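Enzyme subtilase SubTY from Bacillus sp. TY145 (Bacillus sp., PDB 5FFN) is a subtilisin-like serine endopeptidase that probably hydrolyses peptide bonds of proteins through a Ser-His-Asp triad and binds calcium and sodium ions. Local coordinates at residues A[48-53]-A[97-102]; A[116-121]-A[147-152]; A[123-128]-A[155-160]; A[232-237]-A[246-251]. All coordinates share one frame; numbering follows the deposited sequence. Where two conformers were deposited one is given.

Contact 1. Residues A[48-53]-A[97-102]; sequences SAEQCK and QAKLWA
Gln51 lies flat along the indole of Trp101 where two parallel strands of the subtilase sheet, 51-53 and 99-102, run side by side at 12°. With CG beside the backbone N (chi1 -58°) and the chain extended beyond it, each atom finds its own part of the ring. CB touches CG and CD1 of the indole. Gln51 CG sits over the five-membered ring of Trp101, 3.7 Å from its centroid, as a CH-pi donor. CD comes above the fusion atoms CD2 and CE2, OE1 lies on the CD2/CE3 side, and Gln51 NE2 ends 3.7 Å from Trp101 CZ2, with the amide and ring planes stacked 14° apart. Lys53 NZ, itself bonded to His123, and Tyr103 OH bond to OE1, while NE2 bonds to Glu127, which fixes the rotation of the amide. In the backbone a beta bulge shifts the register by one between Ala49 and Gln51: Leu100 O takes Glu50 N at 2.8 Å and, weakly, Gln51 N at 3.4 Å. The carboxylate of Glu50 crosses the methylenes of Lys99, forms a salt bridge with Lys30 and reaches Trp101 NE1 through a water. Glutamine suits the site because its flat, uncharged end can stack on an aromatic face while its polar atoms remain hydrogen-bonded.

Contact 2. Residues A[116-121]-A[147-152]; sequences DIAAAI and DSLIAS
Ala118 and Ile150 bring their CA atoms to 4.7 Å where helices 116-121 and 148-152 run almost parallel, 4° apart, with their axes 8.5 Å from each other. These are neighbouring helices on one face of the parallel sheet of the subtilisin-like alpha/beta fold, joined in sequence through strand 134-142. Alanine is the right size at the closest approach: the methyl of Ala118 meets the branch point of the opposing leucine, with Ala118 CB 3.7 Å from Leu149 CG, so a bare methyl suffices here. Ile150 spreads its two branches between two isoleucines. Its CG1 lies beside the backbone N (chi1 -73°) and carries Ile150 CD1 to 3.8 Å from Ile117 CG2, while Ile150 CG2 meets Ile121 CD1 at 4.0 Å, the latter two side chains crossing at about a right angle. An alanine at Ile150 would remove both branches and would probably leave Ile117 and Ile121 facing a gap between the helices. Ile117 and Ile121 also rest on Met139 of the sheet, and apolar side chains of another protein chain pack on Ile117 and Ile150. Asp147, as N-cap, starts the second helix: its OD1 accepts from Ile150 N at 3.0 Å, met from above the carboxylate plane, while OD2 bonds to Ser114.

Contact 3. Residues A[123-128]-A[155-160]; sequences HVADEA and DYAYGK
Tyr156 OH donates to Asp126 OD1 across the helix pair 123-128 and 155-159, at 2.5 Å a very short bond. The oxygen is met on its syn lone pair and lies near the plane of the phenol ring at its edge, and the carboxylate stands 88° to that ring. Tyrosine reaches this far because its CG is anti to the backbone N (chi1 178°), which sends the ring across toward helix 123-128. The same OD1 has a second partner, a water that donates to it at 2.8 Å. That water in turn accepts from Lys160 NZ at 3.0 Å, so the lysine and the aspartate are joined through solvent. Their direct separation, Asp126 OD1 to Lys160 NZ, is 4.1 Å, too long for a salt bridge, though the nearby positive charge would probably help to keep the carboxylate ionised. Lys160 NZ also has a weak bond to Ser129 OG. On the way there Lys160 bends at its outer torsions, and its CD methylene passes over one face of the Tyr156 ring, toward the rim; the cation-pi partner of that ring is Arg122. Beside these polar groups the packing depends on small residues: Ala125 CB lies 3.6 Å from Ala157 CA and 3.8 Å from Ala157 CB, and the small alanines suit a spacing in which the segment axes pass 8.7 Å apart. Two nearly parallel helices, crossing at 17° and packed through alanines, belong to the helical layer flanking the central sheet of the subtilisin-like alpha/beta fold.

Contact 4. Residues A[232-237]-A[246-251]; sequences GASVES and TISGTS
Gly232 O accepts from Gly249 N at 2.8 Å and 167°, the first of four hydrogen bonds that fasten segment 232-237 to 246-251. Next to it the hydroxyl of Ser248 stands in for a backbone acceptor: OG, beside its own backbone N (chi1 -59°), takes Ser234 N at 2.9 Å. Val235 and Ile247 then form an antiparallel hydrogen-bonded pair, Val235 N to Ile247 O at 2.9 Å and Ile247 N to Val235 O at 3.2 Å. With an alanine in place of Ser248, Ser234 N would probably be left without its acceptor and the backbone at Ser234 freer to move. Further out, in the adjoining non-hydrogen-bonded pair, Thr246 packs with both branches: CG2 lies 3.5 Å from Ser234 C, and OG1 comes 3.4 Å from Glu236 CB. The carboxylate of Glu236 leads off to Ser4. On the other face Val235 and Ile247, both beta-branched and at home in strands, pack on Met252. Glycine fits both ends of the first bond, since a side chain on Gly232 would crowd Gly249 O, and one on Gly249, with its phi of 144°, would run into the preceding carbonyl. Gly249 is also the N-cap of helix 250-267, and Ser251, whose OG bonds to His72, sits in that helix's first turn; the backbones of Ser248 and Ser251 also bond to another protein chain. A hairpin leading through glycine into a helix with the probable catalytic serine near its start is the Gly-Thr-Ser-Met-Ala site of subtilases.

How the contacts relate
Contacts 2 and 3 lie on the same side of the chain's centre, in the helical layer; contact 1 lies in the sheet. Contacts 2 and 3 are successive levels of the same pair, helices 114-131 and 148-159, with centres about 11 Å apart; their segments alternate along the chain and Ile121 meets Ala157 between them. Contact 1 comes earlier in sequence and holds two sheet strands; its centre is about 17 Å from that of contact 3, and Trp101, Gln51 and Lys53 reach helix 114-131, tying the sheet to the helical layer. Contact 4 comes last, across the chain's centre from contact 3 and about 28 Å from it centre to centre. It touches none of the others, so the probable active site lies apart from this helical flank.

Contact 1. Residues A[48-53]-A[97-102]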
loop_
_atom_site.group_PDB
_atom_site.type_symbol
_atom_site.label_atom_id
_atom_site.label_comp_id
_atom_site.label_asym_id
_atom_site.label_seq_id
_atom_site.Cartn_x
_atom_site.Cartn_y
_atom_site.Cartn_z
ATOM N N SER A 48 3.032 2.067 -20.233
ATOM C CA SER A 48 1.974 2.434 -19.277
ATOM C C SER A 48 2.184 3.786 -18.620
ATOM O O SER A 48 1.213 4.462 -18.284
ATOM C CB SER A 48 1.805 1.356 -18.195
ATOM O OG SER A 48 2.966 1.192 -17.382
ATOM N N ALA A 49 3.434 4.202 -18.473
ATOM C CA ALA A 49 3.732 5.452 -17.754
ATOM C C ALA A 49 3.417 6.675 -18.574
ATOM O O ALA A 49 4.122 6.961 -19.550
ATOM C CB ALA A 49 5.192 5.470 -17.314
ATOM N N GLU A 50 2.386 7.407 -18.198
ATOM C CA GLU A 50 2.081 8.688 -18.798
ATOM C C GLU A 50 2.688 9.876 -18.080
ATOM O O GLU A 50 2.739 10.982 -18.638
ATOM C CB GLU A 50 0.564 8.884 -18.956
ATOM C CG GLU A 50 0.056 7.959 -20.053
ATOM C CD GLU A 50 -1.401 8.086 -20.414
ATOM O OE1 GLU A 50 -2.187 8.652 -19.620
ATOM O OE2 GLU A 50 -1.736 7.592 -21.540
ATOM N N GLN A 51 3.023 9.700 -16.804
ATOM C CA GLN A 51 3.771 10.726 -16.046
ATOM C C GLN A 51 4.861 10.016 -15.253
ATOM O O GLN A 51 4.709 8.861 -14.846
ATOM C CB GLN A 51 2.892 11.584 -15.125
ATOM C CG GLN A 51 1.757 12.361 -15.770
ATOM C CD GLN A 51 1.288 13.519 -14.945
ATOM O OE1 GLN A 51 1.852 13.820 -13.898
ATOM N NE2 GLN A 51 0.223 14.190 -15.398
ATOM N N CYS A 52 6.002 10.695 -15.116
ATOM C CA CYS A 52 7.149 10.180 -14.429
ATOM C C CYS A 52 7.812 11.404 -13.806
ATOM O O CYS A 52 8.389 12.232 -14.518
ATOM C CB CYS A 52 8.063 9.441 -15.393
ATOM S SG CYS A 52 9.667 9.041 -14.788
ATOM N N LYS A 53 7.631 11.557 -12.484
ATOM C CA LYS A 53 8.089 12.748 -11.784
ATOM C C LYS A 53 8.756 12.390 -10.449
ATOM O O LYS A 53 8.432 11.364 -9.846
ATOM C CB LYS A 53 6.929 13.720 -11.530
ATOM C CG LYS A 53 6.257 14.211 -12.792
ATOM C CD LYS A 53 5.117 15.157 -12.553
ATOM C CE LYS A 53 4.650 15.768 -13.878
ATOM N NZ LYS A 53 3.331 16.324 -13.831
ATOM N N GLN A 97 -4.953 -2.367 -18.448
ATOM C CA GLN A 97 -5.195 -1.258 -19.368
ATOM C C GLN A 97 -5.170 0.119 -18.723
ATOM O O GLN A 97 -5.303 1.122 -19.436
ATOM C CB GLN A 97 -6.486 -1.471 -20.211
ATOM C CG GLN A 97 -6.258 -2.449 -21.389
ATOM C CD GLN A 97 -6.209 -3.903 -20.979
ATOM O OE1 GLN A 97 -7.227 -4.440 -20.582
ATOM N NE2 GLN A 97 -5.032 -4.563 -21.092
ATOM N N ALA A 98 -5.027 0.191 -17.383
ATOM C CA ALA A 98 -4.897 1.508 -16.717
ATOM C C ALA A 98 -3.537 2.103 -17.074
ATOM O O ALA A 98 -2.616 1.376 -17.457
ATOM C CB ALA A 98 -5.051 1.383 -15.183
ATOM N N LYS A 99 -3.430 3.413 -16.944
ATOM C CA LYS A 99 -2.165 4.108 -17.152
ATOM C C LYS A 99 -1.558 4.520 -15.803
ATOM O O LYS A 99 -2.259 4.684 -14.828
ATOM C CB LYS A 99 -2.353 5.304 -18.046
ATOM C CG LYS A 99 -2.641 4.916 -19.506
ATOM C CD LYS A 99 -1.528 4.150 -20.195
ATOM C CE LYS A 99 -2.007 3.799 -21.645
ATOM N NZ LYS A 99 -0.921 3.151 -22.441
ATOM N N LEU A 100 -0.248 4.716 -15.832
ATOM C CA LEU A 100 0.555 4.911 -14.631
ATOM C C LEU A 100 1.054 6.347 -14.550
ATOM O O LEU A 100 1.559 6.919 -15.526
ATOM C CB LEU A 100 1.681 3.877 -14.582
ATOM C CG LEU A 100 2.796 4.070 -13.560
ATOM C CD1 LEU A 100 2.278 3.832 -12.125
ATOM C CD2 LEU A 100 3.947 3.158 -13.799
ATOM N N TRP A 101 0.879 6.958 -13.378
ATOM C CA TRP A 101 1.616 8.169 -13.049
ATOM C C TRP A 101 2.630 7.753 -11.960
ATOM O O TRP A 101 2.262 7.502 -10.791
ATOM C CB TRP A 101 0.725 9.299 -12.588
ATOM C CG TRP A 101 -0.291 9.919 -13.582
ATOM C CD1 TRP A 101 -0.492 9.564 -14.885
ATOM C CD2 TRP A 101 -1.157 11.020 -13.330
ATOM N NE1 TRP A 101 -1.436 10.374 -15.461
ATOM C CE2 TRP A 101 -1.861 11.286 -14.536
ATOM C CE3 TRP A 101 -1.418 11.832 -12.202
ATOM C CZ2 TRP A 101 -2.816 12.273 -14.632
ATOM C CZ3 TRP A 101 -2.363 12.826 -12.315
ATOM C CH2 TRP A 101 -3.042 13.057 -13.545
ATOM N N ALA A 102 3.905 7.685 -12.335
ATOM C CA ALA A 102 4.947 7.182 -11.442
ATOM C C ALA A 102 5.581 8.378 -10.742
ATOM O O ALA A 102 6.351 9.105 -11.350
ATOM C CB ALA A 102 5.981 6.365 -12.194
HETATM O O HOH W 1 -2.074 10.763 -18.165
HETATM O O HOH W 2 -0.024 5.850 -22.893
#

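Contact 2. Residues A[116-121]-A[147-152]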
loop_
_atom_site.group_PDB
_atom_site.type_symbol
_atom_site.label_atom_id
_atom_site.label_comp_id
_atom_site.label_asym_id
_atom_site.label_seq_id
_atom_site.Cartn_x
_atom_site.Cartn_y
_atom_site.Cartn_z
ATOM N N ASP A 116 7.721 16.018 0.774
ATOM C CA ASP A 116 7.790 15.519 -0.602
ATOM C C ASP A 116 6.493 14.731 -0.904
ATOM O O ASP A 116 5.901 14.872 -1.978
ATOM C CB ASP A 116 9.019 14.607 -0.818
ATOM C CG ASP A 116 10.363 15.303 -0.592
ATOM O OD1 ASP A 116 10.408 16.536 -0.574
ATOM O OD2 ASP A 116 11.361 14.573 -0.425
ATOM N N ILE A 117 6.078 13.881 0.033
ATOM C CA ILE A 117 4.837 13.149 -0.120
ATOM C C ILE A 117 3.647 14.094 -0.244
ATOM O O ILE A 117 2.797 13.933 -1.135
ATOM C CB ILE A 117 4.647 12.112 1.005
ATOM C CG1 ILE A 117 5.735 11.008 0.896
ATOM C CG2 ILE A 117 3.217 11.506 0.948
ATOM C CD1 ILE A 117 6.321 10.553 2.141
ATOM N N ALA A 118 3.556 15.068 0.656
ATOM C CA ALA A 118 2.459 16.021 0.609
ATOM C C ALA A 118 2.441 16.795 -0.706
ATOM O O ALA A 118 1.383 16.962 -1.335
ATOM C CB ALA A 118 2.503 16.957 1.821
ATOM N N ALA A 119 3.611 17.215 -1.152
ATOM C CA ALA A 119 3.724 17.957 -2.427
ATOM C C ALA A 119 3.244 17.099 -3.597
ATOM O O ALA A 119 2.471 17.572 -4.468
ATOM C CB ALA A 119 5.091 18.396 -2.622
ATOM N N ALA A 120 3.627 15.826 -3.566
ATOM C CA ALA A 120 3.278 14.875 -4.606
ATOM C C ALA A 120 1.753 14.624 -4.668
ATOM O O ALA A 120 1.171 14.635 -5.748
ATOM C CB ALA A 120 4.029 13.597 -4.432
ATOM N N ILE A 121 1.115 14.466 -3.515
ATOM C CA ILE A 121 -0.368 14.288 -3.429
ATOM C C ILE A 121 -1.131 15.481 -4.017
ATOM O O ILE A 121 -2.020 15.338 -4.845
ATOM C CB ILE A 121 -0.810 14.058 -1.968
ATOM C CG1 ILE A 121 -0.172 12.786 -1.421
ATOM C CG2 ILE A 121 -2.337 13.962 -1.863
ATOM C CD1 ILE A 121 -0.247 12.680 0.111
ATOM N N ASP A 147 0.447 12.375 10.438
ATOM C CA ASP A 147 1.206 13.526 9.887
ATOM C C ASP A 147 0.142 14.456 9.258
ATOM O O ASP A 147 -0.479 14.129 8.240
ATOM C CB ASP A 147 2.225 13.037 8.847
ATOM C CG ASP A 147 2.964 14.149 8.144
ATOM O OD1 ASP A 147 2.374 15.215 7.810
ATOM O OD2 ASP A 147 4.161 13.965 7.895
ATOM N N SER A 148 -0.054 15.618 9.875
ATOM C CA SER A 148 -1.087 16.550 9.387
ATOM C C SER A 148 -0.790 17.234 8.043
ATOM O O SER A 148 -1.736 17.732 7.382
ATOM C CB SER A 148 -1.448 17.564 10.458
ATOM O OG SER A 148 -2.177 16.964 11.524
ATOM N N LEU A 149 0.493 17.328 7.670
ATOM C CA LEU A 149 0.855 17.934 6.409
ATOM C C LEU A 149 0.352 16.988 5.301
ATOM O O LEU A 149 -0.298 17.374 4.343
ATOM C CB LEU A 149 2.361 18.133 6.281
ATOM C CG LEU A 149 2.784 18.822 4.970
ATOM C CD1 LEU A 149 2.120 20.234 4.858
ATOM C CD2 LEU A 149 4.283 18.869 4.824
ATOM N N ILE A 150 0.668 15.725 5.444
ATOM C CA ILE A 150 0.165 14.704 4.520
ATOM C C ILE A 150 -1.383 14.677 4.549
ATOM O O ILE A 150 -2.032 14.562 3.477
ATOM C CB ILE A 150 0.812 13.335 4.817
ATOM C CG1 ILE A 150 2.259 13.365 4.351
ATOM C CG2 ILE A 150 0.054 12.166 4.112
ATOM C CD1 ILE A 150 3.058 12.126 4.695
ATOM N N ALA A 151 -1.959 14.793 5.725
ATOM C CA ALA A 151 -3.424 14.753 5.882
ATOM C C ALA A 151 -4.077 15.910 5.135
ATOM O O ALA A 151 -5.094 15.722 4.433
ATOM C CB ALA A 151 -3.816 14.811 7.374
ATOM N N SER A 152 -3.480 17.112 5.262
ATOM C CA SER A 152 -3.962 18.272 4.520
ATOM C C SER A 152 -3.972 18.010 2.999
ATOM O O SER A 152 -4.968 18.340 2.290
ATOM C CB SER A 152 -3.112 19.495 4.842
ATOM O OG SER A 152 -3.511 20.611 4.053
#

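Contact 3. Residues A[123-128]-A[155-160]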
loop_
_atom_site.group_PDB
_atom_site.type_symbol
_atom_site.label_atom_id
_atom_site.label_comp_id
_atom_site.label_asym_id
_atom_site.label_seq_id
_atom_site.Cartn_x
_atom_site.Cartn_y
_atom_site.Cartn_z
ATOM N N HIS A 123 0.061 17.661 -6.088
ATOM C CA HIS A 123 0.373 17.708 -7.507
ATOM C C HIS A 123 -0.526 16.744 -8.316
ATOM O O HIS A 123 -1.069 17.118 -9.334
ATOM C CB HIS A 123 1.853 17.458 -7.729
ATOM C CG HIS A 123 2.282 17.621 -9.154
ATOM N ND1 HIS A 123 2.492 18.853 -9.735
ATOM C CD2 HIS A 123 2.515 16.706 -10.120
ATOM C CE1 HIS A 123 2.821 18.688 -11.008
ATOM N NE2 HIS A 123 2.854 17.396 -11.269
ATOM N N VAL A 124 -0.726 15.525 -7.827
ATOM C CA VAL A 124 -1.688 14.617 -8.455
ATOM C C VAL A 124 -3.045 15.308 -8.637
ATOM O O VAL A 124 -3.612 15.268 -9.728
ATOM C CB VAL A 124 -1.888 13.292 -7.646
ATOM C CG1 VAL A 124 -3.033 12.437 -8.254
ATOM C CG2 VAL A 124 -0.616 12.487 -7.568
ATOM N N ALA A 125 -3.559 15.902 -7.566
ATOM C CA ALA A 125 -4.873 16.562 -7.554
ATOM C C ALA A 125 -4.926 17.693 -8.583
ATOM O O ALA A 125 -5.883 17.794 -9.359
ATOM C CB ALA A 125 -5.197 17.078 -6.182
ATOM N N ASP A 126 -3.842 18.472 -8.639
ATOM C CA ASP A 126 -3.747 19.577 -9.597
ATOM C C ASP A 126 -3.709 19.057 -11.026
ATOM O O ASP A 126 -4.405 19.588 -11.890
ATOM C CB ASP A 126 -2.539 20.440 -9.282
ATOM C CG ASP A 126 -2.737 21.298 -8.041
ATOM O OD1 ASP A 126 -3.863 21.500 -7.579
ATOM O OD2 ASP A 126 -1.743 21.804 -7.506
ATOM N N GLU A 127 -2.947 17.995 -11.257
ATOM C CA GLU A 127 -2.870 17.361 -12.574
ATOM C C GLU A 127 -4.222 16.783 -12.970
ATOM O O GLU A 127 -4.640 16.897 -14.135
ATOM C CB GLU A 127 -1.807 16.269 -12.609
ATOM C CG GLU A 127 -0.388 16.801 -12.550
ATOM C CD GLU A 127 0.015 17.500 -13.836
ATOM O OE1 GLU A 127 0.047 16.865 -14.895
ATOM O OE2 GLU A 127 0.258 18.705 -13.760
ATOM N N ALA A 128 -4.893 16.153 -12.007
ATOM C CA ALA A 128 -6.223 15.580 -12.244
ATOM C C ALA A 128 -7.243 16.638 -12.640
ATOM O O ALA A 128 -7.986 16.473 -13.620
ATOM C CB ALA A 128 -6.710 14.756 -10.986
ATOM N N ASP A 155 -6.738 15.505 1.994
ATOM C CA ASP A 155 -8.059 16.177 1.960
ATOM C C ASP A 155 -8.207 17.069 0.733
ATOM O O ASP A 155 -9.269 17.151 0.173
ATOM C CB ASP A 155 -8.347 16.939 3.247
ATOM C CG ASP A 155 -8.535 16.005 4.438
ATOM O OD1 ASP A 155 -8.726 14.787 4.213
ATOM O OD2 ASP A 155 -8.437 16.473 5.581
ATOM N N TYR A 156 -7.121 17.744 0.363
ATOM C CA TYR A 156 -7.086 18.563 -0.831
ATOM C C TYR A 156 -7.373 17.712 -2.067
ATOM O O TYR A 156 -8.203 18.087 -2.902
ATOM C CB TYR A 156 -5.725 19.213 -0.954
ATOM C CG TYR A 156 -5.519 20.069 -2.184
ATOM C CD1 TYR A 156 -6.091 21.343 -2.258
ATOM C CD2 TYR A 156 -4.736 19.633 -3.249
ATOM C CE1 TYR A 156 -5.860 22.147 -3.349
ATOM C CE2 TYR A 156 -4.490 20.445 -4.352
ATOM C CZ TYR A 156 -5.062 21.691 -4.394
ATOM O OH TYR A 156 -4.796 22.507 -5.471
ATOM N N ALA A 157 -6.722 16.549 -2.156
ATOM C CA ALA A 157 -6.882 15.672 -3.307
ATOM C C ALA A 157 -8.259 15.055 -3.336
ATOM O O ALA A 157 -8.868 14.942 -4.415
ATOM C CB ALA A 157 -5.805 14.614 -3.303
ATOM N N TYR A 158 -8.763 14.658 -2.173
ATOM C CA TYR A 158 -10.097 14.034 -2.096
ATOM C C TYR A 158 -11.152 15.065 -2.493
ATOM O O TYR A 158 -12.156 14.730 -3.143
ATOM C CB TYR A 158 -10.389 13.497 -0.701
ATOM C CG TYR A 158 -11.553 12.500 -0.634
ATOM C CD1 TYR A 158 -11.392 11.196 -1.091
ATOM C CD2 TYR A 158 -12.812 12.874 -0.148
ATOM C CE1 TYR A 158 -12.449 10.262 -1.032
ATOM C CE2 TYR A 158 -13.880 11.948 -0.093
ATOM C CZ TYR A 158 -13.675 10.639 -0.530
ATOM O OH TYR A 158 -14.674 9.695 -0.484
ATOM N N GLY A 159 -10.879 16.327 -2.144
ATOM C CA GLY A 159 -11.781 17.435 -2.455
ATOM C C GLY A 159 -11.806 17.764 -3.927
ATOM O O GLY A 159 -12.709 18.455 -4.368
ATOM N N LYS A 160 -10.799 17.332 -4.667
ATOM C CA LYS A 160 -10.702 17.491 -6.114
ATOM C C LYS A 160 -10.996 16.180 -6.904
ATOM O O LYS A 160 -10.655 16.073 -8.094
ATOM C CB LYS A 160 -9.329 18.069 -6.469
ATOM C CG LYS A 160 -9.111 19.504 -5.942
ATOM C CD LYS A 160 -7.677 19.929 -6.090
ATOM C CE LYS A 160 -7.513 21.211 -6.857
ATOM N NZ LYS A 160 -7.912 21.045 -8.243
HETATM O O HOH W 3 -5.754 22.823 -9.230
#

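Contact 4. Residues A[232-237]-A[246-251]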
loop_
_atom_site.group_PDB
_atom_site.type_symbol
_atom_site.label_atom_id
_atom_site.label_comp_id
_atom_site.label_asym_id
_atom_site.label_seq_id
_atom_site.Cartn_x
_atom_site.Cartn_y
_atom_site.Cartn_z
ATOM N N GLY A 232 -1.903 -9.608 0.638
ATOM C CA GLY A 232 -0.736 -8.850 1.050
ATOM C C GLY A 232 0.489 -9.645 1.483
ATOM O O GLY A 232 1.540 -9.057 1.659
ATOM N N ALA A 233 0.370 -10.969 1.581
ATOM C CA ALA A 233 1.484 -11.823 2.056
ATOM C C ALA A 233 1.964 -12.697 0.900
ATOM O O ALA A 233 1.158 -13.336 0.212
ATOM C CB ALA A 233 1.062 -12.644 3.259
ATOM N N SER A 234 3.270 -12.631 0.635
ATOM C CA SER A 234 3.934 -13.390 -0.450
ATOM C C SER A 234 3.377 -13.127 -1.826
ATOM O O SER A 234 2.875 -14.012 -2.495
ATOM C CB SER A 234 3.973 -14.877 -0.132
ATOM O OG SER A 234 4.577 -15.066 1.109
ATOM N N VAL A 235 3.460 -11.868 -2.225
ATOM C CA VAL A 235 2.955 -11.367 -3.479
ATOM C C VAL A 235 4.082 -11.187 -4.490
ATOM O O VAL A 235 4.965 -10.334 -4.328
ATOM C CB VAL A 235 2.204 -9.980 -3.291
ATOM C CG1 VAL A 235 1.858 -9.344 -4.601
ATOM C CG2 VAL A 235 0.935 -10.212 -2.446
ATOM N N GLU A 236 4.007 -11.950 -5.568
ATOM C CA GLU A 236 4.905 -11.796 -6.712
ATOM C C GLU A 236 4.505 -10.685 -7.654
ATOM O O GLU A 236 3.330 -10.505 -8.007
ATOM C CB GLU A 236 4.959 -13.123 -7.476
ATOM C CG GLU A 236 5.932 -13.145 -8.615
ATOM C CD GLU A 236 6.052 -14.534 -9.264
ATOM O OE1 GLU A 236 5.259 -15.449 -8.884
ATOM O OE2 GLU A 236 6.985 -14.692 -10.101
ATOM N N SER A 237 5.487 -9.879 -8.067
ATOM C CA SER A 237 5.239 -8.834 -9.003
ATOM C C SER A 237 6.570 -8.465 -9.681
ATOM O O SER A 237 7.608 -9.123 -9.429
ATOM C CB SER A 237 4.622 -7.598 -8.299
ATOM O OG SER A 237 4.185 -6.645 -9.211
ATOM N N THR A 246 9.090 -11.511 -4.863
ATOM C CA THR A 246 8.010 -11.846 -3.959
ATOM C C THR A 246 8.275 -11.179 -2.627
ATOM O O THR A 246 9.208 -11.539 -1.885
ATOM C CB THR A 246 7.766 -13.382 -3.857
ATOM O OG1 THR A 246 7.392 -13.868 -5.148
ATOM C CG2 THR A 246 6.688 -13.717 -2.850
ATOM N N ILE A 247 7.420 -10.203 -2.303
ATOM C CA ILE A 247 7.498 -9.524 -1.017
ATOM C C ILE A 247 6.093 -9.458 -0.338
ATOM O O ILE A 247 5.094 -9.859 -0.936
ATOM C CB ILE A 247 8.236 -8.117 -1.112
ATOM C CG1 ILE A 247 7.594 -7.202 -2.134
ATOM C CG2 ILE A 247 9.749 -8.347 -1.418
ATOM C CD1 ILE A 247 8.014 -5.727 -2.049
ATOM N N SER A 248 6.061 -9.015 0.912
ATOM C CA SER A 248 4.839 -8.949 1.715
ATOM C C SER A 248 4.638 -7.572 2.344
ATOM O O SER A 248 5.586 -6.811 2.519
ATOM C CB SER A 248 4.898 -9.954 2.870
ATOM O OG SER A 248 5.052 -11.297 2.418
ATOM N N GLY A 249 3.393 -7.306 2.746
ATOM C CA GLY A 249 3.059 -6.156 3.546
ATOM C C GLY A 249 1.713 -5.586 3.162
ATOM O O GLY A 249 1.123 -5.955 2.140
ATOM N N THR A 250 1.250 -4.624 3.951
ATOM C CA THR A 250 0.061 -3.863 3.528
ATOM C C THR A 250 0.388 -3.045 2.267
ATOM O O THR A 250 -0.508 -2.714 1.500
ATOM C CB THR A 250 -0.519 -3.039 4.643
ATOM O OG1 THR A 250 0.483 -2.214 5.225
ATOM C CG2 THR A 250 -1.188 -3.926 5.657
ATOM N N SER A 251 1.673 -2.775 2.040
ATOM C CA SER A 251 2.157 -2.296 0.732
ATOM C C SER A 251 1.649 -3.050 -0.499
ATOM O O SER A 251 1.417 -2.455 -1.537
ATOM C CB SER A 251 3.687 -2.281 0.662
ATOM O OG SER A 251 4.227 -1.162 1.342
#